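Long-range contacts in serine protease MT3772 (Mycobacterium tuberculosis, PDB 3K6Y), which probably acts as a serine endopeptidase of the chymotrypsin-like fold that protects the bacterium against oxidative and acid stress: residues I65-V70 with P115-F120; V105-V110 with G219-I224. All coordinates share one frame; numbering follows the deposited sequence.

Contact 1: residues I65-V70 with P115-F120; sequences ISPDRV and PPPLVF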
loop_
_atom_site.group_PDB
_atom_site.type_symbol
_atom_site.label_atom_id
_atom_site.label_comp_id
_atom_site.label_asym_id
_atom_site.label_seq_id
_atom_site.Cartn_x
_atom_site.Cartn_y
_atom_site.Cartn_z
ATOM N N ILE A 65 15.667 5.772 -16.396
ATOM C CA ILE A 65 16.647 4.712 -16.116
ATOM C C ILE A 65 16.841 3.740 -17.278
ATOM O O ILE A 65 17.830 3.014 -17.314
ATOM C CB ILE A 65 16.283 3.932 -14.839
ATOM C CG1 ILE A 65 14.820 3.447 -14.848
ATOM C CG2 ILE A 65 16.609 4.781 -13.611
ATOM C CD1 ILE A 65 14.492 2.407 -13.786
ATOM N N SER A 66 15.897 3.722 -18.206
ATOM C CA SER A 66 15.964 2.862 -19.389
ATOM C C SER A 66 14.854 3.443 -20.287
ATOM O O SER A 66 13.960 4.127 -19.798
ATOM C CB SER A 66 15.691 1.420 -18.981
ATOM O OG SER A 66 16.027 0.502 -20.013
ATOM N N PRO A 67 14.875 3.178 -21.607
ATOM C CA PRO A 67 13.778 3.763 -22.407
ATOM C C PRO A 67 12.380 3.477 -21.829
ATOM O O PRO A 67 12.090 2.330 -21.441
ATOM C CB PRO A 67 13.991 3.131 -23.791
ATOM C CG PRO A 67 15.515 2.960 -23.833
ATOM C CD PRO A 67 15.888 2.492 -22.435
ATOM N N ASP A 68 11.557 4.518 -21.720
ATOM C CA ASP A 68 10.191 4.345 -21.228
ATOM C C ASP A 68 10.108 3.858 -19.784
ATOM O O ASP A 68 9.061 3.337 -19.369
ATOM C CB ASP A 68 9.350 3.488 -22.162
ATOM C CG ASP A 68 9.131 4.122 -23.511
ATOM O OD1 ASP A 68 9.601 5.243 -23.760
ATOM O OD2 ASP A 68 8.418 3.479 -24.308
ATOM N N ARG A 69 11.167 4.085 -18.994
ATOM C CA ARG A 69 11.173 3.703 -17.575
ATOM C C ARG A 69 11.777 4.819 -16.746
ATOM O O ARG A 69 12.867 5.310 -17.040
ATOM C CB ARG A 69 11.973 2.410 -17.344
ATOM C CG ARG A 69 11.366 1.139 -17.933
ATOM C CD ARG A 69 10.127 0.761 -17.135
ATOM N NE ARG A 69 9.479 -0.486 -17.541
ATOM C CZ ARG A 69 8.581 -0.578 -18.514
ATOM N NH1 ARG A 69 8.310 0.483 -19.277
ATOM N NH2 ARG A 69 7.989 -1.744 -18.736
ATOM N N VAL A 70 11.040 5.225 -15.710
ATOM C CA VAL A 70 11.436 6.326 -14.847
ATOM C C VAL A 70 11.522 5.827 -13.395
ATOM O O VAL A 70 10.620 5.118 -12.924
ATOM C CB VAL A 70 10.415 7.466 -14.956
ATOM C CG1 VAL A 70 10.575 8.495 -13.837
ATOM C CG2 VAL A 70 10.574 8.155 -16.291
ATOM N N PRO A 115 13.188 11.339 -23.776
ATOM C CA PRO A 115 14.594 11.440 -23.374
ATOM C C PRO A 115 15.307 10.124 -23.095
ATOM O O PRO A 115 14.680 9.133 -22.711
ATOM C CB PRO A 115 14.557 12.307 -22.122
ATOM C CG PRO A 115 13.175 12.219 -21.629
ATOM C CD PRO A 115 12.299 12.029 -22.827
ATOM N N PRO A 116 16.642 10.132 -23.232
ATOM C CA PRO A 116 17.408 8.922 -23.043
ATOM C C PRO A 116 17.652 8.628 -21.562
ATOM O O PRO A 116 17.497 9.505 -20.708
ATOM C CB PRO A 116 18.740 9.265 -23.734
ATOM C CG PRO A 116 18.907 10.734 -23.445
ATOM C CD PRO A 116 17.507 11.272 -23.614
ATOM N N PRO A 117 18.065 7.395 -21.253
ATOM C CA PRO A 117 18.358 7.062 -19.876
ATOM C C PRO A 117 19.655 7.656 -19.381
ATOM O O PRO A 117 20.568 7.976 -20.166
ATOM C CB PRO A 117 18.487 5.538 -19.891
ATOM C CG PRO A 117 18.831 5.170 -21.312
ATOM C CD PRO A 117 18.207 6.244 -22.169
ATOM N N LEU A 118 19.730 7.744 -18.063
ATOM C CA LEU A 118 20.971 8.023 -17.350
ATOM C C LEU A 118 21.553 6.721 -16.854
ATOM O O LEU A 118 20.811 5.778 -16.616
ATOM C CB LEU A 118 20.716 8.943 -16.152
ATOM C CG LEU A 118 20.049 10.272 -16.524
ATOM C CD1 LEU A 118 19.842 11.091 -15.276
ATOM C CD2 LEU A 118 20.869 11.057 -17.539
ATOM N N VAL A 119 22.871 6.673 -16.681
ATOM C CA VAL A 119 23.530 5.468 -16.196
ATOM C C VAL A 119 23.869 5.653 -14.734
ATOM O O VAL A 119 24.275 6.752 -14.326
ATOM C CB VAL A 119 24.840 5.176 -16.999
ATOM C CG1 VAL A 119 25.357 3.773 -16.718
ATOM C CG2 VAL A 119 24.592 5.315 -18.474
ATOM N N PHE A 120 23.678 4.590 -13.956
ATOM C CA PHE A 120 24.146 4.558 -12.572
ATOM C C PHE A 120 25.657 4.460 -12.544
ATOM O O PHE A 120 26.260 3.670 -13.291
ATOM C CB PHE A 120 23.518 3.382 -11.804
ATOM C CG PHE A 120 22.080 3.610 -11.460
ATOM C CD1 PHE A 120 21.072 2.922 -12.137
ATOM C CD2 PHE A 120 21.726 4.528 -10.460
ATOM C CE1 PHE A 120 19.739 3.140 -11.856
ATOM C CE2 PHE A 120 20.380 4.746 -10.165
ATOM C CZ PHE A 120 19.391 4.043 -10.848
HETATM O O HOH W 1 19.784 3.483 -15.343
HETATM O O HOH W 2 12.462 7.189 -22.326
#
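The type II beta turn from Ser66 to Arg69, which joins strands 56-66 and 69-72 of the first beta barrel, packs on the proline-rich linker that leaves this barrel for the next. Pro117 is the central contact. Pro117 CB lies 3.6 Å from Ile65 C, and the proline ring covers the peptide link between Ile65 and Ser66. The CG of the same ring comes within 4.1 Å of Pro67 CD, where the two proline rings meet at an angle. Further along, the branch methyl CG2 of Ile65 touches the Phe120 ring, 3.9 Å from CE1. CG1 of Ile65 sits between the backbone N and the carbonyl carbon (chi1 51°), which turns CG2 toward that ring. Phe120 and Ile65 both also rest on Met71.

No direct hydrogen bond joins the two segments. One water donates to both Ile65 O and Leu118 O, at 2.8 Å from each of these oxygens. A second water accepts from Asp68 N at 2.9 Å and donates to Pro115 O. The Asp68 carboxylate holds the backbone N of His112 and Leu113. The chemistry is thus apolar contact through the proline ring and the isoleucine methyl, with water joining the polar backbone atoms at both ends. The prolines have no N-H to donate, consistent with a contact through ring carbons and water-bridged carbonyls.

Contact 2: residues V105-V110 with G219-I224; sequences VAILAV and GQLAKI
Gln220 meets Val105 where the chain beyond helix 214-218 returns from the second barrel and lies across strand 105-109 of the first. Its CB points toward the strand and lies 4.1 Å from Val105 CG1. The next carbon, CG, makes the main contact, 3.8 Å from CG1 of Val105 and about as far from its CB. The chain then bends at chi2 (-61°), which turns the amide back from the valine methyls. At the tip, OE1 takes a hydrogen bond of 2.7 Å from a water. That water also donates to Val105 O, 2.9 Å away, so it links the glutamine to the strand backbone. The other end of the amide, NE2, is hydrogen-bonded to Asp100 on strand 90-100.

Ile107 faces the same chain two residues further along the strand. Its CD1 lies 3.5 Å from Gln220 O and 4.4 Å from Leu221 CD2. Its CG2 makes a looser contact with CG1 of Ile224, at 4.5 Å. Gln220 O also accepts from Lys223 N, at 3.0 Å, three residues further along the chain.

Val105 directly follows Asp104, the predicted triad aspartate, and its side chain lies near the triad residues without touching them, so the contact borders the probable catalytic site. Across the interface the aliphatic part of Gln220 serves as apolar surface, while its amide is held at both ends, by water and by Asp100. These two partners would fix the rotation of the amide.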
loop_
_atom_site.group_PDB
_atom_site.type_symbol
_atom_site.label_atom_id
_atom_site.label_comp_id
_atom_site.label_asym_id
_atom_site.label_seq_id
_atom_site.Cartn_x
_atom_site.Cartn_y
_atom_site.Cartn_z
ATOM N N VAL A 105 11.357 3.304 -3.313
ATOM C CA VAL A 105 11.590 3.489 -4.749
ATOM C C VAL A 105 10.371 3.013 -5.507
ATOM O O VAL A 105 9.765 2.008 -5.128
ATOM C CB VAL A 105 12.819 2.688 -5.231
ATOM C CG1 VAL A 105 12.960 2.734 -6.769
ATOM C CG2 VAL A 105 14.073 3.221 -4.589
ATOM N N ALA A 106 10.017 3.745 -6.559
ATOM C CA ALA A 106 9.008 3.301 -7.511
ATOM C C ALA A 106 9.598 3.367 -8.902
ATOM O O ALA A 106 10.436 4.238 -9.199
ATOM C CB ALA A 106 7.728 4.165 -7.425
ATOM N N ILE A 107 9.153 2.455 -9.765
ATOM C CA ILE A 107 9.499 2.526 -11.184
ATOM C C ILE A 107 8.206 2.707 -11.952
ATOM O O ILE A 107 7.204 2.004 -11.698
ATOM C CB ILE A 107 10.255 1.259 -11.672
ATOM C CG1 ILE A 107 11.597 1.146 -10.926
ATOM C CG2 ILE A 107 10.478 1.314 -13.198
ATOM C CD1 ILE A 107 12.403 -0.135 -11.225
ATOM N N LEU A 108 8.251 3.675 -12.870
ATOM C CA LEU A 108 7.116 4.002 -13.713
ATOM C C LEU A 108 7.367 3.552 -15.124
ATOM O O LEU A 108 8.452 3.780 -15.675
ATOM C CB LEU A 108 6.904 5.526 -13.729
ATOM C CG LEU A 108 6.845 6.197 -12.365
ATOM C CD1 LEU A 108 6.669 7.683 -12.535
ATOM C CD2 LEU A 108 5.734 5.666 -11.482
ATOM N N ALA A 109 6.336 2.946 -15.718
ATOM C CA ALA A 109 6.324 2.679 -17.160
ATOM C C ALA A 109 5.706 3.878 -17.858
ATOM O O ALA A 109 4.592 4.307 -17.513
ATOM C CB ALA A 109 5.529 1.409 -17.474
ATOM N N VAL A 110 6.428 4.445 -18.821
ATOM C CA VAL A 110 6.028 5.714 -19.453
ATOM C C VAL A 110 6.200 5.564 -20.958
ATOM O O VAL A 110 7.255 5.867 -21.517
ATOM C CB VAL A 110 6.880 6.891 -18.945
ATOM C CG1 VAL A 110 6.276 8.223 -19.403
ATOM C CG2 VAL A 110 6.997 6.864 -17.400
ATOM N N GLY A 219 18.605 -3.232 -6.660
ATOM C CA GLY A 219 17.729 -4.389 -6.571
ATOM C C GLY A 219 16.372 -4.134 -7.199
ATOM O O GLY A 219 15.732 -5.063 -7.708
ATOM N N GLN A 220 15.927 -2.877 -7.188
ATOM C CA GLN A 220 14.612 -2.538 -7.765
ATOM C C GLN A 220 14.584 -2.815 -9.259
ATOM O O GLN A 220 13.522 -3.103 -9.821
ATOM C CB GLN A 220 14.264 -1.069 -7.504
ATOM C CG GLN A 220 14.309 -0.695 -6.019
ATOM C CD GLN A 220 13.320 -1.495 -5.223
ATOM O OE1 GLN A 220 12.161 -1.648 -5.622
ATOM N NE2 GLN A 220 13.754 -1.996 -4.078
ATOM N N LEU A 221 15.749 -2.756 -9.896
ATOM C CA LEU A 221 15.813 -2.929 -11.343
ATOM C C LEU A 221 15.443 -4.328 -11.787
ATOM O O LEU A 221 15.100 -4.508 -12.951
ATOM C CB LEU A 221 17.192 -2.569 -11.829
ATOM C CG LEU A 221 17.619 -1.154 -11.478
ATOM C CD1 LEU A 221 19.099 -0.950 -11.816
ATOM C CD2 LEU A 221 16.753 -0.100 -12.144
ATOM N N ALA A 222 15.498 -5.312 -10.880
ATOM C CA ALA A 222 15.005 -6.644 -11.216
ATOM C C ALA A 222 13.561 -6.695 -11.654
ATOM O O ALA A 222 13.163 -7.652 -12.312
ATOM C CB ALA A 222 15.243 -7.636 -10.081
ATOM N N LYS A 223 12.778 -5.657 -11.311
ATOM C CA LYS A 223 11.377 -5.603 -11.684
ATOM C C LYS A 223 11.146 -4.629 -12.812
ATOM O O LYS A 223 10.010 -4.325 -13.099
ATOM C CB LYS A 223 10.484 -5.222 -10.495
ATOM C CG LYS A 223 9.009 -5.565 -10.705
ATOM C CD LYS A 223 8.260 -5.729 -9.385
ATOM C CE LYS A 223 6.768 -5.896 -9.648
ATOM N NZ LYS A 223 6.018 -6.149 -8.368
ATOM N N ILE A 224 12.207 -4.179 -13.501
ATOM C CA ILE A 224 12.019 -3.144 -14.531
ATOM C C ILE A 224 11.180 -3.648 -15.711
ATOM O O ILE A 224 10.571 -2.864 -16.425
ATOM C CB ILE A 224 13.359 -2.572 -15.018
ATOM C CG1 ILE A 224 13.153 -1.235 -15.731
ATOM C CG2 ILE A 224 14.136 -3.595 -15.894
ATOM C CD1 ILE A 224 14.482 -0.544 -16.075
HETATM O O HOH W 3 10.501 -0.098 -7.028
#

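Contacts 1 and 2 lie about 11 Å apart, centre to centre, on the first beta barrel. Strands 69-72 and 105-109 are neighbours in its sheet, and Val70 O pairs with Leu108 N. Along the chain the segments alternate: 65-70, 105-110, 115-120, 219-224. A second link is the side chain of Arg69, whose NE reaches Ile224 O. Ser66 also packs on Ile224. In this way the linker leaving the first barrel and the chain returning from the second both rest on one region of it. Together the contacts fix two connections between the barrels of the chymotrypsin-like fold onto the first barrel.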